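Local coordinates for protein LpxE (Aquifex aeolicus, PDB 6EBU) that probably removes the 1-phosphate group from lipid A in the bacterial cell membrane, as a phosphatase of the PAP2 superfamily, at residues A[105-115]-A[154-162]; A[57-68]-A[115-124]. The protein carries 1 engineered substitution. All blocks are in the same frame, centred on the assembly; numbering follows the deposited sequence.

Contact 1: A[105-115]-A[154-162]; sequences FPSGDTAMAFT and VFVGALIGI. With BOG (octyl beta-D-glucopyranoside), chain F; BOG (octyl beta-D-glucopyranoside), chain D; SO4 (sulfate ion), chain B.
Ala-158 CB sits over the centre of one face of the Phe-114 ring, 3.5 Å from the ring centroid and almost on its normal, a CH-pi contact. Ile-162 runs beside that ring and points the same way, its CG1 and CD1 reaching Phe-114 CD2. Next to this cluster the two backbones themselves meet. Ala-111 CA lies 3.1 Å from Gly-157 O, and Gly-161 CA lies 3.3 Å from Ala-111 O, both CA-H...O contacts. Such closeness is what a GxxxG motif provides, here Gly-157 and Gly-161: a beta carbon on Gly-157 would run into Ser-107 O, and one on Gly-161 into Ala-111 O and Thr-115 N. The segment axes, 108-115 and 154-162, come within 6.9 Å and cross at -33°. Thr-110 packs on helix 151-170, its CG2 3.3 Å from Val-154 O. Its chi1 of -54° sends CG2 toward that helix and leaves OG1 beside the backbone N, where it shares a 2.8 Å hydrogen bond with Ser-107 OG. Ser-107 is the N-cap residue of helix 108-121. Ahead of it Pro-106, after a cis peptide bond, sets CG 3.7 Å from Ile-160 CD1, and Phe-105 lays CE1 and CZ across both methyls of Val-156; its ring also meets Phe-82 edge-to-face. Pro-106 to Gly-108 begin the PSGH signature of PAP2 enzymes, with Asp-109 in the histidine position of this deposited chain. Gly-108 N donates to sulfate O3 at 3.0 Å, nearly straight at 172°. Lys-79, Arg-86, Arg-143 and His-149 also hydrogen-bond this sulfate, consistent with a pocket for a phosphate group.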
# COMPACT_ATOMS: atom_id res chain seq x y z
N PHE A 105 -3.30 -11.05 0.12
CA PHE A 105 -2.59 -10.81 -1.12
C PHE A 105 -3.51 -10.13 -2.13
O PHE A 105 -4.58 -10.68 -2.44
CB PHE A 105 -2.07 -12.12 -1.70
CG PHE A 105 -1.25 -11.96 -2.95
CD1 PHE A 105 0.10 -11.69 -2.88
CD2 PHE A 105 -1.84 -12.10 -4.19
CE1 PHE A 105 0.85 -11.55 -4.03
CE2 PHE A 105 -1.09 -11.96 -5.35
CZ PHE A 105 0.26 -11.68 -5.26
N PRO A 106 -3.15 -8.94 -2.65
CA PRO A 106 -2.01 -8.13 -2.22
C PRO A 106 -2.45 -7.01 -1.27
O PRO A 106 -3.59 -7.02 -0.81
CB PRO A 106 -1.48 -7.57 -3.53
CG PRO A 106 -2.73 -7.38 -4.35
CD PRO A 106 -3.74 -8.42 -3.89
N SER A 107 -1.57 -6.04 -1.01
CA SER A 107 -1.87 -4.94 -0.11
C SER A 107 -2.54 -3.80 -0.88
O SER A 107 -1.91 -3.18 -1.74
CB SER A 107 -0.61 -4.43 0.58
OG SER A 107 -0.88 -3.23 1.30
N GLY A 108 -3.80 -3.52 -0.55
CA GLY A 108 -4.52 -2.45 -1.22
C GLY A 108 -4.04 -1.07 -0.82
O GLY A 108 -4.00 -0.16 -1.65
N ASP A 109 -3.70 -0.89 0.46
CA ASP A 109 -3.17 0.40 0.90
C ASP A 109 -1.85 0.72 0.21
O ASP A 109 -1.61 1.86 -0.19
CB ASP A 109 -2.97 0.40 2.42
CG ASP A 109 -4.27 0.48 3.17
OD1 ASP A 109 -5.34 0.54 2.51
OD2 ASP A 109 -4.23 0.49 4.41
N THR A 110 -0.98 -0.28 0.07
CA THR A 110 0.29 -0.08 -0.62
C THR A 110 0.06 0.23 -2.10
O THR A 110 0.70 1.13 -2.66
CB THR A 110 1.18 -1.30 -0.46
OG1 THR A 110 1.33 -1.60 0.94
CG2 THR A 110 2.55 -1.06 -1.06
N ALA A 111 -0.87 -0.49 -2.74
CA ALA A 111 -1.14 -0.26 -4.15
C ALA A 111 -1.67 1.15 -4.40
O ALA A 111 -1.24 1.84 -5.33
CB ALA A 111 -2.13 -1.31 -4.67
N MET A 112 -2.61 1.60 -3.56
CA MET A 112 -3.15 2.95 -3.71
C MET A 112 -2.07 4.00 -3.46
O MET A 112 -1.96 4.98 -4.21
CB MET A 112 -4.32 3.16 -2.75
CG MET A 112 -5.00 4.52 -2.88
SD MET A 112 -5.84 5.07 -1.38
CE MET A 112 -4.45 5.58 -0.38
N ALA A 113 -1.25 3.80 -2.42
CA ALA A 113 -0.22 4.78 -2.09
C ALA A 113 0.81 4.89 -3.21
O ALA A 113 1.24 6.00 -3.55
CB ALA A 113 0.46 4.40 -0.77
N PHE A 114 1.21 3.77 -3.80
CA PHE A 114 2.15 3.82 -4.92
C PHE A 114 1.47 4.30 -6.19
O PHE A 114 2.14 4.87 -7.06
CB PHE A 114 2.79 2.45 -5.13
CG PHE A 114 4.01 2.22 -4.28
CD1 PHE A 114 3.88 1.73 -2.99
CD2 PHE A 114 5.27 2.51 -4.76
CE1 PHE A 114 4.99 1.53 -2.19
CE2 PHE A 114 6.39 2.31 -3.97
CZ PHE A 114 6.25 1.82 -2.68
N THR A 115 0.16 4.10 -6.32
CA THR A 115 -0.59 4.70 -7.42
C THR A 115 -0.60 6.21 -7.30
O THR A 115 -0.38 6.94 -8.28
CB THR A 115 -2.01 4.16 -7.45
OG1 THR A 115 -1.99 2.73 -7.52
CG2 THR A 115 -2.75 4.70 -8.64
N VAL A 154 3.03 -6.41 0.08
CA VAL A 154 3.34 -5.00 -0.13
C VAL A 154 4.25 -4.82 -1.34
O VAL A 154 4.20 -3.78 -2.00
CB VAL A 154 3.96 -4.39 1.14
CG1 VAL A 154 3.13 -4.75 2.36
CG2 VAL A 154 5.40 -4.83 1.31
N PHE A 155 5.06 -5.83 -1.68
CA PHE A 155 5.89 -5.72 -2.88
C PHE A 155 5.03 -5.78 -4.13
O PHE A 155 5.20 -4.97 -5.05
CB PHE A 155 6.95 -6.82 -2.89
CG PHE A 155 7.82 -6.80 -4.11
CD1 PHE A 155 8.83 -5.86 -4.24
CD2 PHE A 155 7.63 -7.72 -5.13
CE1 PHE A 155 9.64 -5.84 -5.36
CE2 PHE A 155 8.43 -7.70 -6.26
CZ PHE A 155 9.44 -6.76 -6.38
N VAL A 156 4.11 -6.74 -4.19
CA VAL A 156 3.22 -6.84 -5.35
C VAL A 156 2.25 -5.67 -5.37
O VAL A 156 1.94 -5.12 -6.43
CB VAL A 156 2.49 -8.20 -5.34
CG1 VAL A 156 1.42 -8.24 -6.41
CG2 VAL A 156 3.49 -9.33 -5.54
N GLY A 157 1.75 -5.27 -4.19
CA GLY A 157 0.90 -4.09 -4.13
C GLY A 157 1.59 -2.85 -4.67
O GLY A 157 1.02 -2.11 -5.47
N ALA A 158 2.83 -2.62 -4.24
CA ALA A 158 3.61 -1.52 -4.80
C ALA A 158 3.78 -1.68 -6.31
O ALA A 158 3.67 -0.71 -7.06
CB ALA A 158 4.98 -1.44 -4.12
N LEU A 159 4.04 -2.91 -6.76
CA LEU A 159 4.18 -3.16 -8.19
C LEU A 159 2.90 -2.80 -8.94
O LEU A 159 2.95 -2.14 -9.99
CB LEU A 159 4.54 -4.63 -8.42
CG LEU A 159 5.37 -4.96 -9.67
CD1 LEU A 159 6.85 -4.72 -9.39
CD2 LEU A 159 5.12 -6.39 -10.11
N ILE A 160 1.75 -3.21 -8.41
CA ILE A 160 0.47 -2.89 -9.04
C ILE A 160 0.28 -1.38 -9.12
O ILE A 160 -0.12 -0.84 -10.15
CB ILE A 160 -0.68 -3.57 -8.29
CG1 ILE A 160 -0.57 -5.10 -8.40
CG2 ILE A 160 -2.03 -3.09 -8.81
CD1 ILE A 160 -1.54 -5.84 -7.50
N GLY A 161 0.57 -0.68 -8.02
CA GLY A 161 0.38 0.76 -8.00
C GLY A 161 1.25 1.48 -9.00
O GLY A 161 0.78 2.38 -9.71
N ILE A 162 2.53 1.11 -9.09
CA ILE A 162 3.43 1.75 -10.04
C ILE A 162 2.98 1.48 -11.47
O ILE A 162 2.94 2.39 -12.30
CB ILE A 162 4.88 1.29 -9.80
CG1 ILE A 162 5.32 1.68 -8.38
CG2 ILE A 162 5.80 1.90 -10.84
CD1 ILE A 162 6.61 1.01 -7.94
O1 BOG F . -8.67 -1.76 4.41
C1' BOG F . -7.92 -0.55 4.30
C2' BOG F . -8.12 0.29 5.58
C3' BOG F . -6.86 1.17 5.84
C4' BOG F . -6.39 1.00 7.31
C5' BOG F . -6.46 -0.49 7.72
C6' BOG F . -6.35 -0.62 9.25
C7' BOG F . -7.70 -0.30 9.90
C8' BOG F . -8.71 -1.39 9.52
O1 BOG D . 8.91 -2.43 -5.40
C1' BOG D . 9.13 -1.56 -4.29
C2' BOG D . 8.43 -2.13 -3.04
C3' BOG D . 8.48 -1.09 -1.87
C4' BOG D . 7.66 -1.64 -0.67
C5' BOG D . 8.16 -0.99 0.64
C6' BOG D . 7.94 -1.96 1.82
C7' BOG D . 9.25 -2.17 2.57
C8' BOG D . 8.98 -2.84 3.91
S SO4 B . -5.37 -3.86 2.71
O1 SO4 B . -4.13 -3.23 3.16
O2 SO4 B . -6.08 -4.43 3.85
O3 SO4 B . -5.05 -4.91 1.76
O4 SO4 B . -6.22 -2.86 2.06

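Contact 2: A[57-68]-A[115-124]; sequences RKEKVKPLILAI and TIATVLSHGE
Lys-60 bends at chi2 (62°) and again at chi4 (-62°), which hooks NZ around the C-terminal end of helix 108-121, while Glu-124 folds at chi2 (-74°) to bring its carboxylate up from the opposite direction. With Arg-57 they form a salt-bridge network at one end of an antiparallel helix pair, 61-82 against 108-121, within the helical bundle of the PAP2 fold. Lys-60 NZ bonds His-122 O at 3.0 Å, in the carbonyl plane on a lone pair, and Glu-124 OE2 at 3.1 Å on its anti side; a weak bond to Val-119 O at 3.3 Å adds a second backbone carbonyl. Arg-57 approaches the same carboxylate edge-on, its guanidinium nearly coplanar with it: NE meets the syn side of Glu-124 OE2 at 3.2 Å, and NH2 makes a weak bond to OE1 at 3.4 Å. OE2 is thus gripped by two cations. The type II turn from Ser-121 to Glu-124 delivers both His-122 O and the carboxylate to the lysine. A methionine in place of Lys-60 would probably leave His-122 O without this donor and Glu-124 with Arg-57 as its sole cationic mate in the network. The lysine's aliphatic stem is packed too, CG lying 3.7 Å from Leu-120 CD2. Farther along the pair the contact turns apolar. Val-119 wedges its CG1 against Pro-63 CB and the backbone of Leu-64, while Leu-64 CD1 reaches over Ile-116 CA. Ala-67 CB touches Val-119 CG2 and lies 3.4 Å from Thr-115 CG2.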
# COMPACT_ATOMS: atom_id res chain seq x y z
N ARG A 57 -3.95 21.16 -9.62
CA ARG A 57 -3.29 20.30 -10.60
C ARG A 57 -4.35 19.50 -11.36
O ARG A 57 -4.34 18.27 -11.37
CB ARG A 57 -2.28 19.38 -9.93
CG ARG A 57 -0.92 20.01 -9.68
CD ARG A 57 -0.05 19.99 -10.93
NE ARG A 57 1.32 20.36 -10.63
CZ ARG A 57 1.76 21.62 -10.58
NH1 ARG A 57 0.92 22.62 -10.81
NH2 ARG A 57 3.03 21.87 -10.29
N LYS A 58 -5.27 20.20 -12.02
CA LYS A 58 -6.43 19.54 -12.62
C LYS A 58 -6.02 18.53 -13.69
O LYS A 58 -6.75 17.56 -13.93
CB LYS A 58 -7.38 20.58 -13.21
N GLU A 59 -4.87 18.73 -14.33
CA GLU A 59 -4.41 17.78 -15.34
C GLU A 59 -4.11 16.41 -14.74
O GLU A 59 -4.05 15.42 -15.49
CB GLU A 59 -3.16 18.33 -16.04
CG GLU A 59 -1.97 18.55 -15.13
CD GLU A 59 -1.95 19.95 -14.52
OE1 GLU A 59 -2.99 20.64 -14.56
OE2 GLU A 59 -0.89 20.36 -14.01
N LYS A 60 -3.93 16.32 -13.43
CA LYS A 60 -3.63 15.06 -12.77
C LYS A 60 -4.88 14.33 -12.27
O LYS A 60 -4.76 13.20 -11.79
CB LYS A 60 -2.68 15.29 -11.59
CG LYS A 60 -1.30 14.69 -11.77
CD LYS A 60 -0.57 15.30 -12.95
CE LYS A 60 0.87 14.81 -13.01
NZ LYS A 60 1.64 15.21 -11.80
N VAL A 61 -6.05 14.95 -12.37
CA VAL A 61 -7.26 14.35 -11.81
C VAL A 61 -7.65 13.11 -12.60
O VAL A 61 -7.87 12.03 -12.04
CB VAL A 61 -8.40 15.38 -11.76
CG1 VAL A 61 -9.70 14.70 -11.38
CG2 VAL A 61 -8.06 16.49 -10.77
N LYS A 62 -7.76 13.25 -13.93
CA LYS A 62 -8.15 12.10 -14.75
C LYS A 62 -7.14 10.96 -14.68
O LYS A 62 -7.57 9.80 -14.51
CB LYS A 62 -8.38 12.57 -16.20
N PRO A 63 -5.82 11.18 -14.81
CA PRO A 63 -4.90 10.05 -14.65
C PRO A 63 -5.01 9.34 -13.31
O PRO A 63 -4.96 8.11 -13.26
CB PRO A 63 -3.52 10.70 -14.83
CG PRO A 63 -3.78 11.90 -15.65
CD PRO A 63 -5.11 12.41 -15.20
N LEU A 64 -5.18 10.10 -12.22
CA LEU A 64 -5.27 9.46 -10.91
C LEU A 64 -6.55 8.66 -10.77
O LEU A 64 -6.54 7.55 -10.22
CB LEU A 64 -5.16 10.51 -9.80
CG LEU A 64 -5.21 9.90 -8.40
CD1 LEU A 64 -4.02 8.97 -8.17
CD2 LEU A 64 -5.27 10.98 -7.33
N ILE A 65 -7.68 9.21 -11.25
CA ILE A 65 -8.94 8.48 -11.16
C ILE A 65 -8.88 7.18 -11.94
O ILE A 65 -9.32 6.13 -11.46
CB ILE A 65 -10.11 9.37 -11.64
CG1 ILE A 65 -10.34 10.52 -10.65
CG2 ILE A 65 -11.38 8.55 -11.81
CD1 ILE A 65 -11.45 11.46 -11.07
N LEU A 66 -8.31 7.22 -13.15
CA LEU A 66 -8.22 6.00 -13.94
C LEU A 66 -7.23 5.01 -13.33
O LEU A 66 -7.46 3.80 -13.36
CB LEU A 66 -7.84 6.34 -15.38
CG LEU A 66 -7.09 5.29 -16.22
CD1 LEU A 66 -8.03 4.15 -16.58
CD2 LEU A 66 -6.52 5.93 -17.48
N ALA A 67 -6.14 5.51 -12.75
CA ALA A 67 -5.16 4.62 -12.13
C ALA A 67 -5.73 3.96 -10.88
O ALA A 67 -5.52 2.76 -10.65
CB ALA A 67 -3.88 5.39 -11.80
N ILE A 68 -6.45 4.73 -10.06
CA ILE A 68 -7.07 4.16 -8.87
C ILE A 68 -8.10 3.11 -9.26
O ILE A 68 -8.19 2.04 -8.65
CB ILE A 68 -7.68 5.27 -8.00
CG1 ILE A 68 -6.58 6.10 -7.35
CG2 ILE A 68 -8.59 4.68 -6.93
CD1 ILE A 68 -5.68 5.32 -6.42
N THR A 115 0.16 4.10 -6.32
CA THR A 115 -0.59 4.70 -7.42
C THR A 115 -0.60 6.21 -7.30
O THR A 115 -0.38 6.94 -8.28
CB THR A 115 -2.01 4.16 -7.45
OG1 THR A 115 -1.99 2.73 -7.52
CG2 THR A 115 -2.75 4.70 -8.64
N ILE A 116 -0.87 6.72 -6.09
CA ILE A 116 -0.83 8.15 -5.85
C ILE A 116 0.56 8.70 -6.14
O ILE A 116 0.71 9.70 -6.85
CB ILE A 116 -1.27 8.45 -4.40
CG1 ILE A 116 -2.74 8.09 -4.20
CG2 ILE A 116 -1.00 9.91 -4.05
CD1 ILE A 116 -3.20 8.11 -2.76
N ALA A 117 1.59 8.05 -5.60
CA ALA A 117 2.95 8.55 -5.77
C ALA A 117 3.39 8.51 -7.22
O ALA A 117 4.11 9.40 -7.68
CB ALA A 117 3.92 7.77 -4.88
N THR A 118 2.98 7.48 -7.97
CA THR A 118 3.40 7.37 -9.36
C THR A 118 2.76 8.46 -10.22
O THR A 118 3.45 9.12 -11.01
CB THR A 118 3.06 5.98 -9.91
OG1 THR A 118 3.82 4.98 -9.21
CG2 THR A 118 3.36 5.89 -11.39
N VAL A 119 1.45 8.67 -10.07
CA VAL A 119 0.75 9.63 -10.92
C VAL A 119 1.12 11.06 -10.53
O VAL A 119 1.27 11.93 -11.40
CB VAL A 119 -0.77 9.39 -10.84
CG1 VAL A 119 -1.53 10.48 -11.59
CG2 VAL A 119 -1.11 8.01 -11.40
N LEU A 120 1.27 11.33 -9.24
CA LEU A 120 1.51 12.70 -8.80
C LEU A 120 2.97 13.11 -8.90
O LEU A 120 3.26 14.31 -8.92
CB LEU A 120 1.00 12.90 -7.37
CG LEU A 120 -0.51 12.75 -7.18
CD1 LEU A 120 -0.95 13.38 -5.87
CD2 LEU A 120 -1.28 13.34 -8.35
N SER A 121 3.90 12.15 -8.98
CA SER A 121 5.31 12.49 -9.17
C SER A 121 5.63 12.86 -10.61
O SER A 121 6.67 13.47 -10.86
CB SER A 121 6.21 11.34 -8.74
OG SER A 121 6.05 11.03 -7.37
N HIS A 122 4.78 12.49 -11.56
CA HIS A 122 5.08 12.67 -12.97
C HIS A 122 5.22 14.15 -13.32
O HIS A 122 4.32 14.95 -13.04
CB HIS A 122 4.00 12.02 -13.83
CG HIS A 122 4.28 12.07 -15.30
ND1 HIS A 122 3.97 13.16 -16.08
CD2 HIS A 122 4.85 11.15 -16.13
CE1 HIS A 122 4.33 12.92 -17.33
NE2 HIS A 122 4.86 11.71 -17.39
N GLY A 123 6.35 14.50 -13.93
CA GLY A 123 6.58 15.87 -14.35
C GLY A 123 6.77 16.86 -13.23
O GLY A 123 6.57 18.06 -13.43
N GLU A 124 7.15 16.40 -12.04
CA GLU A 124 7.30 17.27 -10.88
C GLU A 124 8.76 17.32 -10.45
O GLU A 124 9.60 16.54 -10.91
CB GLU A 124 6.41 16.81 -9.73
CG GLU A 124 4.96 16.59 -10.13
CD GLU A 124 4.20 17.88 -10.36
OE1 GLU A 124 4.58 18.92 -9.78
OE2 GLU A 124 3.20 17.86 -11.12

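How the contacts relate
Both contacts use helix 108-121 and share Thr-115, whose OG1, hydrogen-bonded to Ala-111 O, lies against Gly-161 in contact 1 while its CG2 meets Ala-67 in contact 2. Their centres are 15 Å apart. They touch directly: Thr-118 OG1 lies 3.4 Å from Ile-162 CA, and Met-112 CG lies 3.7 Å from Ile-68 CD1. Helix 151-170 also reaches the 57-68 segment, Ser-168 OG being hydrogen-bonded to Pro-63 O, which makes a three-helix unit. Contact 1 adjoins the sulfate pocket, whereas the salt-bridge network of contact 2 lies far from it. Helix 61-82 spans that separation, carrying Lys-79 to the sulfate near its far end.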